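Local coordinates for protein titin (Homo sapiens, PDB 5JDD) that probably serves as an elastic scaffold of the muscle sarcomere, here through three tandem immunoglobulin domains of its extensible I-band region, at residues A108-E113 with A158-V163; K135-V140 with Q146-N151. All blocks are in the same frame, centred on the assembly; numbering follows the deposited sequence. Where two conformers were deposited one is given.

Interaction 1: residues A108-E113 with A158-V163; sequences ASFECE and AEYTFV
F110 and C112 on strand 108-114 face Y160 and F162 on strand 158-164, with CA atoms 8.4 Å apart for F110 and Y160 and 7.8 Å for C112 and F162, and the touching parts run in nearly the same direction, 26° apart. No hydrogen bond crosses this gap, because the strands belong to opposite sheets and meet through side chains. CE2 of F110 reaches CD2 of Y160 at 3.6 Å, while CB of Y160 sits over one face of the phenylalanine ring, toward its rim. The side chains cross at about a right angle, yet their ring planes are inclined by only 32°, an oblique aromatic pair with centroids 5.3 Å apart. Two residues on, SG of C112 comes obliquely upon the F162 ring, 3.7 Å from CG of F162. With chi1 at -173° the F162 ring is turned away from its backbone N, which puts CG and CD1 beside SG of C112; W123 meets the same ring edge-to-face. Tyrosine suits its place because its ring fills the core while OH bonds to the backbone O of D156, the tyrosine corner of Greek-key sandwiches. C112 and F162 occupy the positions where many immunoglobulin domains join their sheets by a disulfide. Here a sulfur-aromatic contact takes that place, so the two sheets are held at this point by dispersion and shape rather than by a covalent bond.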
loop_
_atom_site.group_PDB
_atom_site.type_symbol
_atom_site.label_atom_id
_atom_site.label_comp_id
_atom_site.label_asym_id
_atom_site.label_seq_id
_atom_site.Cartn_x
_atom_site.Cartn_y
_atom_site.Cartn_z
ATOM N N ALA A 108 -1.425 -10.719 3.757
ATOM C CA ALA A 108 -0.546 -10.317 2.665
ATOM C C ALA A 108 -0.205 -8.851 2.836
ATOM O O ALA A 108 -1.009 -8.067 3.328
ATOM C CB ALA A 108 -1.223 -10.525 1.320
ATOM N N SER A 109 0.988 -8.463 2.418
ATOM C CA SER A 109 1.326 -7.055 2.459
ATOM C C SER A 109 2.121 -6.601 1.246
ATOM O O SER A 109 2.934 -7.332 0.675
ATOM C CB SER A 109 2.042 -6.697 3.758
ATOM O OG SER A 109 3.281 -7.357 3.864
ATOM N N PHE A 110 1.818 -5.377 0.829
ATOM C CA PHE A 110 2.550 -4.713 -0.242
ATOM C C PHE A 110 3.127 -3.428 0.297
ATOM O O PHE A 110 2.498 -2.757 1.116
ATOM C CB PHE A 110 1.619 -4.359 -1.410
ATOM C CG PHE A 110 1.144 -5.547 -2.179
ATOM C CD1 PHE A 110 1.971 -6.155 -3.117
ATOM C CD2 PHE A 110 -0.120 -6.065 -1.964
ATOM C CE1 PHE A 110 1.545 -7.272 -3.826
ATOM C CE2 PHE A 110 -0.562 -7.183 -2.667
ATOM C CZ PHE A 110 0.269 -7.790 -3.601
ATOM N N GLU A 111 4.317 -3.064 -0.168
ATOM C CA GLU A 111 4.904 -1.790 0.211
ATOM C C GLU A 111 5.630 -1.174 -0.957
ATOM O O GLU A 111 6.297 -1.866 -1.725
ATOM C CB GLU A 111 5.930 -1.951 1.332
ATOM C CG GLU A 111 5.474 -2.649 2.579
ATOM C CD GLU A 111 6.658 -3.075 3.415
ATOM O OE1 GLU A 111 7.621 -2.283 3.515
ATOM O OE2 GLU A 111 6.635 -4.207 3.945
ATOM N N CYS A 112 5.548 0.143 -1.048
ATOM C CA CYS A 112 6.423 0.876 -1.948
ATOM C C CYS A 112 6.972 2.100 -1.238
ATOM O O CYS A 112 6.515 2.456 -0.145
ATOM C CB CYS A 112 5.687 1.285 -3.230
ATOM S SG CYS A 112 4.354 2.510 -3.011
ATOM N N GLU A 113 7.944 2.755 -1.859
ATOM C CA GLU A 113 8.473 4.007 -1.333
ATOM C C GLU A 113 8.340 5.051 -2.421
ATOM O O GLU A 113 8.480 4.734 -3.607
ATOM C CB GLU A 113 9.925 3.857 -0.852
ATOM C CG GLU A 113 10.035 2.914 0.355
ATOM C CD GLU A 113 11.455 2.602 0.820
ATOM O OE1 GLU A 113 12.411 3.339 0.486
ATOM O OE2 GLU A 113 11.605 1.597 1.554
ATOM N N ALA A 158 -5.152 -10.834 -7.260
ATOM C CA ALA A 158 -5.408 -9.697 -8.132
ATOM C C ALA A 158 -4.135 -8.907 -8.335
ATOM O O ALA A 158 -3.092 -9.209 -7.739
ATOM C CB ALA A 158 -6.469 -8.790 -7.508
ATOM N N GLU A 159 -4.232 -7.880 -9.174
ATOM C CA GLU A 159 -3.146 -6.939 -9.348
ATOM C C GLU A 159 -3.438 -5.710 -8.512
ATOM O O GLU A 159 -4.505 -5.111 -8.638
ATOM C CB GLU A 159 -2.988 -6.538 -10.808
ATOM C CG GLU A 159 -1.881 -5.515 -11.009
ATOM C CD GLU A 159 -1.558 -5.295 -12.467
ATOM O OE1 GLU A 159 -2.467 -4.878 -13.215
ATOM O OE2 GLU A 159 -0.398 -5.544 -12.861
ATOM N N TYR A 160 -2.486 -5.336 -7.661
ATOM C CA TYR A 160 -2.630 -4.182 -6.782
ATOM C C TYR A 160 -1.703 -3.074 -7.235
ATOM O O TYR A 160 -0.562 -3.322 -7.615
ATOM C CB TYR A 160 -2.361 -4.590 -5.328
ATOM C CG TYR A 160 -3.427 -5.517 -4.800
ATOM C CD1 TYR A 160 -4.543 -5.016 -4.143
ATOM C CD2 TYR A 160 -3.331 -6.890 -4.975
ATOM C CE1 TYR A 160 -5.536 -5.858 -3.674
ATOM C CE2 TYR A 160 -4.318 -7.747 -4.503
ATOM C CZ TYR A 160 -5.417 -7.217 -3.861
ATOM O OH TYR A 160 -6.400 -8.042 -3.390
ATOM N N THR A 161 -2.197 -1.844 -7.187
ATOM C CA THR A 161 -1.462 -0.713 -7.726
ATOM C C THR A 161 -1.421 0.414 -6.708
ATOM O O THR A 161 -2.423 0.690 -6.060
ATOM C CB THR A 161 -2.175 -0.179 -8.989
ATOM O OG1 THR A 161 -2.236 -1.209 -9.987
ATOM C CG2 THR A 161 -1.457 1.038 -9.558
ATOM N N PHE A 162 -0.259 1.053 -6.562
ATOM C CA PHE A 162 -0.169 2.322 -5.850
ATOM C C PHE A 162 0.022 3.448 -6.860
ATOM O O PHE A 162 0.893 3.368 -7.727
ATOM C CB PHE A 162 0.993 2.340 -4.852
ATOM C CG PHE A 162 1.003 3.572 -3.996
ATOM C CD1 PHE A 162 1.746 4.684 -4.359
ATOM C CD2 PHE A 162 0.205 3.649 -2.872
ATOM C CE1 PHE A 162 1.729 5.841 -3.588
ATOM C CE2 PHE A 162 0.178 4.795 -2.093
ATOM C CZ PHE A 162 0.945 5.907 -2.448
ATOM N N VAL A 163 -0.811 4.485 -6.763
ATOM C CA VAL A 163 -0.699 5.656 -7.635
ATOM C C VAL A 163 0.021 6.789 -6.916
ATOM O O VAL A 163 -0.383 7.210 -5.830
ATOM C CB VAL A 163 -2.075 6.150 -8.098
ATOM C CG1 VAL A 163 -1.921 7.336 -9.049
ATOM C CG2 VAL A 163 -2.844 5.019 -8.781
#

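Interaction 2: residues K135-V140 with Q146-N151; sequences KFKIVV and QLIIMN
A beta hairpin at the edge of the four-stranded sheet brings F136 to V139 against I149 to Q146 in antiparallel order; the axes of strands 136-140 and 146-149 come within 4.7 Å. K137 and I148 form a hydrogen-bonded pair, each N donating its hydrogen bond to the other's O, N to O 2.8 Å, and V139 and Q146 form another such pair. Beyond the regular strand, M150 N continues the pattern to K135 O with a nearly straight bond (176° at the hydrogen). The long chain of K135, bent at chi2 (75°), brings NZ to M150 O at 2.9 Å; the same ammonium makes a salt bridge with D156, so a flexible side chain is fixed between a carbonyl and a carboxylate. F136, I138, L147 and I149 share the inward face. There CG1 of I149 lies at the edge of the F136 ring, 3.9 Å from CD1 of F136, and CD1 of L147 packs against CG1 of I138, also at 3.9 Å. The other face carries K137, V139, Q146 and I148. CB of K137 lies 3.8 Å from CB of I148 and its CG meets CD1 of I148 before the chain moves off, while Q146, extended beyond CG, lies beside V139. Beta-branched residues such as V139, I138, I148 and I149 favour the extended backbone. This division, apolar inward and mixed outward, is typical of the D-E hairpin in an I-set immunoglobulin sandwich.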
loop_
_atom_site.group_PDB
_atom_site.type_symbol
_atom_site.label_atom_id
_atom_site.label_comp_id
_atom_site.label_asym_id
_atom_site.label_seq_id
_atom_site.Cartn_x
_atom_site.Cartn_y
_atom_site.Cartn_z
ATOM N N LYS A 135 -10.605 -5.409 6.460
ATOM C CA LYS A 135 -9.962 -6.240 5.449
ATOM C C LYS A 135 -8.682 -5.601 4.892
ATOM O O LYS A 135 -7.658 -6.274 4.723
ATOM C CB LYS A 135 -10.944 -6.466 4.302
ATOM C CG LYS A 135 -10.400 -7.254 3.134
ATOM C CD LYS A 135 -10.310 -8.728 3.476
ATOM C CE LYS A 135 -10.050 -9.560 2.234
ATOM N NZ LYS A 135 -9.724 -10.964 2.603
ATOM N N PHE A 136 -8.752 -4.308 4.609
ATOM C CA PHE A 136 -7.635 -3.578 4.013
ATOM C C PHE A 136 -7.105 -2.524 4.968
ATOM O O PHE A 136 -7.809 -1.572 5.298
ATOM C CB PHE A 136 -8.069 -2.886 2.720
ATOM C CG PHE A 136 -8.470 -3.827 1.627
ATOM C CD1 PHE A 136 -7.513 -4.589 0.966
ATOM C CD2 PHE A 136 -9.796 -3.925 1.231
ATOM C CE1 PHE A 136 -7.878 -5.448 -0.055
ATOM C CE2 PHE A 136 -10.167 -4.783 0.213
ATOM C CZ PHE A 136 -9.207 -5.546 -0.431
ATOM N N LYS A 137 -5.863 -2.694 5.411
ATOM C CA LYS A 137 -5.201 -1.703 6.252
ATOM C C LYS A 137 -4.276 -0.887 5.356
ATOM O O LYS A 137 -3.417 -1.435 4.671
ATOM C CB LYS A 137 -4.416 -2.395 7.370
ATOM C CG LYS A 137 -3.545 -1.475 8.210
ATOM C CD LYS A 137 -4.342 -0.702 9.238
ATOM C CE LYS A 137 -3.403 -0.022 10.227
ATOM N NZ LYS A 137 -2.360 -0.975 10.711
ATOM N N ILE A 138 -4.479 0.423 5.338
ATOM C CA ILE A 138 -3.693 1.315 4.507
ATOM C C ILE A 138 -2.832 2.188 5.414
ATOM O O ILE A 138 -3.343 2.878 6.300
ATOM C CB ILE A 138 -4.620 2.151 3.595
ATOM C CG1 ILE A 138 -5.271 1.227 2.560
ATOM C CG2 ILE A 138 -3.841 3.249 2.873
ATOM C CD1 ILE A 138 -6.364 1.884 1.722
ATOM N N VAL A 139 -1.522 2.141 5.203
ATOM C CA VAL A 139 -0.573 2.765 6.121
ATOM C C VAL A 139 0.356 3.708 5.365
ATOM O O VAL A 139 0.776 3.412 4.242
ATOM C CB VAL A 139 0.280 1.704 6.847
ATOM C CG1 VAL A 139 1.207 2.350 7.866
ATOM C CG2 VAL A 139 -0.617 0.675 7.548
ATOM N N VAL A 140 0.654 4.855 5.971
ATOM C CA VAL A 140 1.719 5.728 5.484
ATOM C C VAL A 140 2.742 5.891 6.595
ATOM O O VAL A 140 2.389 6.206 7.737
ATOM C CB VAL A 140 1.192 7.109 5.109
ATOM C CG1 VAL A 140 2.327 7.979 4.555
ATOM C CG2 VAL A 140 0.063 6.983 4.104
ATOM N N GLN A 146 2.099 1.381 2.579
ATOM C CA GLN A 146 1.826 -0.037 2.755
ATOM C C GLN A 146 0.337 -0.364 2.645
ATOM O O GLN A 146 -0.522 0.401 3.101
ATOM C CB GLN A 146 2.374 -0.504 4.110
ATOM C CG GLN A 146 2.232 -1.991 4.371
ATOM C CD GLN A 146 2.760 -2.387 5.735
ATOM O OE1 GLN A 146 2.742 -1.593 6.678
ATOM N NE2 GLN A 146 3.232 -3.620 5.849
ATOM N N LEU A 147 0.054 -1.516 2.040
ATOM C CA LEU A 147 -1.289 -2.089 1.982
ATOM C C LEU A 147 -1.215 -3.455 2.636
ATOM O O LEU A 147 -0.446 -4.319 2.209
ATOM C CB LEU A 147 -1.766 -2.239 0.537
ATOM C CG LEU A 147 -3.113 -2.958 0.351
ATOM C CD1 LEU A 147 -4.239 -2.118 0.931
ATOM C CD2 LEU A 147 -3.389 -3.234 -1.118
ATOM N N ILE A 148 -1.993 -3.641 3.697
ATOM C CA ILE A 148 -2.053 -4.924 4.384
ATOM C C ILE A 148 -3.422 -5.552 4.143
ATOM O O ILE A 148 -4.458 -4.912 4.367
ATOM C CB ILE A 148 -1.791 -4.755 5.877
ATOM C CG1 ILE A 148 -0.388 -4.178 6.083
ATOM C CG2 ILE A 148 -1.929 -6.080 6.604
ATOM C CD1 ILE A 148 -0.223 -3.437 7.381
ATOM N N ILE A 149 -3.415 -6.782 3.636
ATOM C CA ILE A 149 -4.650 -7.491 3.304
ATOM C C ILE A 149 -4.837 -8.643 4.271
ATOM O O ILE A 149 -4.066 -9.604 4.267
ATOM C CB ILE A 149 -4.625 -8.016 1.856
ATOM C CG1 ILE A 149 -4.321 -6.877 0.882
ATOM C CG2 ILE A 149 -5.960 -8.648 1.487
ATOM C CD1 ILE A 149 -4.138 -7.344 -0.545
ATOM N N MET A 150 -5.871 -8.545 5.099
ATOM C CA MET A 150 -6.114 -9.543 6.136
ATOM C C MET A 150 -6.926 -10.724 5.632
ATOM O O MET A 150 -7.719 -10.592 4.703
ATOM C CB MET A 150 -6.882 -8.912 7.305
ATOM C CG MET A 150 -6.285 -7.641 7.875
ATOM S SD MET A 150 -4.635 -7.894 8.529
ATOM C CE MET A 150 -4.953 -9.151 9.766
ATOM N N ASN A 151 -6.714 -11.875 6.261
ATOM C CA ASN A 151 -7.550 -13.058 6.045
ATOM C C ASN A 151 -7.765 -13.354 4.565
ATOM O O ASN A 151 -8.898 -13.387 4.078
ATOM C CB ASN A 151 -8.897 -12.896 6.758
ATOM C CG ASN A 151 -9.714 -14.178 6.760
ATOM O OD1 ASN A 151 -9.168 -15.279 6.647
ATOM N ND2 ASN A 151 -11.030 -14.038 6.878
#

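Both contacts lie in the middle immunoglobulin domain, their centres 10 Å apart, and together they represent cohesion between the sheets and within one sheet. Interaction 1 spans the sandwich from sheet to sheet, whereas interaction 2 runs within one sheet, at its edge. Strands 108-114 and 144-149 are neighbours in that sheet, with probable backbone hydrogen bonds from I149 N to A108 O and from F110 N to L147 O. Along the chain the order is 108-113, 135-140, 146-151, 158-163, so the hairpin falls between the two partners of interaction 1. CD1 of I149 also packs on the Y160 ring, letting the hairpin join the core of this domain in the tandem.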